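PDB 4IV6: acyl-CoA dehydrogenase FadE3 from Mycobacterium smegmatis, which belongs to the acyl-CoA dehydrogenase family of flavoproteins and binds dihydroflavine-adenine dinucleotide. Local coordinates for residues E11-I14 with V15-H19. Numbering follows the deposited sequence.
Sequences EETI and VKTVH
V15 takes up the helical ladder of helix 9-26 by donating its amide N to E11 O, at 3.3 Å the longest of four successive i to i+4 backbone bonds joining E11-I14 to V15-H19. Its CG2 branch, beside its own backbone N, rests against the same carbonyl oxygen, and more loosely against CG2 of I14. K16 follows with a bond from its N to E12 O, while its side chain folds back over that turn: CG packs 3.4 Å from E12 O, and bends at chi3 and chi4 carry the ammonium towards the E12 carboxylate. NZ and E12 OE1 nevertheless stay 5.1 Å apart, too far for a salt bridge, though the opposite charges may still attract weakly on this exposed side. T17 binds T13 O twice. Its amide N lies 2.8 Å from T13 O, and its hydroxyl, placed beside the backbone N by a chi1 of -66°, donates from OG1 to T13 O at 2.9 Å, coming in from above the carbonyl plane, 43° out of it. T13 likewise turns its own OG1 back to A9 O, one turn earlier. V18, the buried member, donates its N to I14 O and sets CG2 4.1 Å from I14 CD1, the two side chains running side by side in the same direction. Both also meet I50 of helix 41-50, and I14 reaches C70 of helix 68-81, so this apolar stripe joins the first long helix of the N-terminal domain to its neighbours. The chemistry implies an amphipathic helix: threonine hydroxyls are satisfied by backbone carbonyls one turn back, probably making those oxygens more strongly polarised, while I14 and V18 turn their aliphatic branches to helices 41-50 and 68-81.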
# COMPACT_ATOMS: atom_id res chain seq x y z
N GLU B 11 -0.57 33.08 21.38
CA GLU B 11 -0.93 31.85 20.72
C GLU B 11 0.15 30.80 20.92
O GLU B 11 -0.15 29.65 21.19
CB GLU B 11 -1.26 32.12 19.27
CG GLU B 11 -2.66 32.69 19.11
CD GLU B 11 -3.02 33.06 17.68
OE1 GLU B 11 -2.13 33.17 16.81
OE2 GLU B 11 -4.21 33.28 17.43
N GLU B 12 1.41 31.21 20.84
CA GLU B 12 2.52 30.28 21.09
C GLU B 12 2.45 29.77 22.51
O GLU B 12 2.67 28.60 22.79
CB GLU B 12 3.87 30.99 20.91
CG GLU B 12 4.15 31.50 19.51
CD GLU B 12 4.81 30.48 18.59
OE1 GLU B 12 4.46 29.27 18.67
OE2 GLU B 12 5.69 30.90 17.80
N THR B 13 2.15 30.69 23.42
CA THR B 13 2.06 30.37 24.82
C THR B 13 0.97 29.33 25.09
O THR B 13 1.21 28.40 25.89
CB THR B 13 1.83 31.65 25.66
OG1 THR B 13 3.02 32.47 25.59
CG2 THR B 13 1.54 31.31 27.11
N ILE B 14 -0.20 29.47 24.48
CA ILE B 14 -1.29 28.51 24.72
C ILE B 14 -0.85 27.11 24.27
O ILE B 14 -1.04 26.13 25.00
CB ILE B 14 -2.65 28.95 24.10
CG1 ILE B 14 -3.77 27.96 24.41
CG2 ILE B 14 -2.63 28.98 22.60
CD1 ILE B 14 -4.12 27.86 25.87
N VAL B 15 -0.21 27.01 23.10
CA VAL B 15 0.28 25.72 22.62
C VAL B 15 1.24 25.13 23.65
O VAL B 15 1.10 23.98 24.03
CB VAL B 15 0.93 25.84 21.24
CG1 VAL B 15 1.54 24.50 20.81
CG2 VAL B 15 -0.10 26.29 20.20
N LYS B 16 2.18 25.94 24.16
CA LYS B 16 3.14 25.45 25.16
C LYS B 16 2.49 25.03 26.45
O LYS B 16 2.87 24.03 27.06
CB LYS B 16 4.18 26.51 25.49
CG LYS B 16 5.10 26.85 24.34
CD LYS B 16 6.15 27.83 24.81
CE LYS B 16 6.55 28.80 23.72
NZ LYS B 16 7.41 28.12 22.72
N THR B 17 1.51 25.81 26.88
CA THR B 17 0.75 25.50 28.08
C THR B 17 0.06 24.16 27.95
O THR B 17 0.05 23.36 28.89
CB THR B 17 -0.28 26.60 28.33
OG1 THR B 17 0.45 27.79 28.64
CG2 THR B 17 -1.20 26.25 29.50
N VAL B 18 -0.53 23.89 26.79
CA VAL B 18 -1.25 22.65 26.56
C VAL B 18 -0.25 21.46 26.49
O VAL B 18 -0.49 20.42 27.09
CB VAL B 18 -2.18 22.76 25.33
CG1 VAL B 18 -2.89 21.46 25.06
CG2 VAL B 18 -3.22 23.85 25.57
N HIS B 19 0.90 21.65 25.84
CA HIS B 19 1.98 20.66 25.83
C HIS B 19 2.45 20.29 27.24
O HIS B 19 2.63 19.11 27.56
CB HIS B 19 3.15 21.21 25.04
CG HIS B 19 4.30 20.28 24.94
ND1 HIS B 19 4.44 19.38 23.91
CD2 HIS B 19 5.40 20.14 25.72
CE1 HIS B 19 5.56 18.69 24.07
NE2 HIS B 19 6.16 19.14 25.16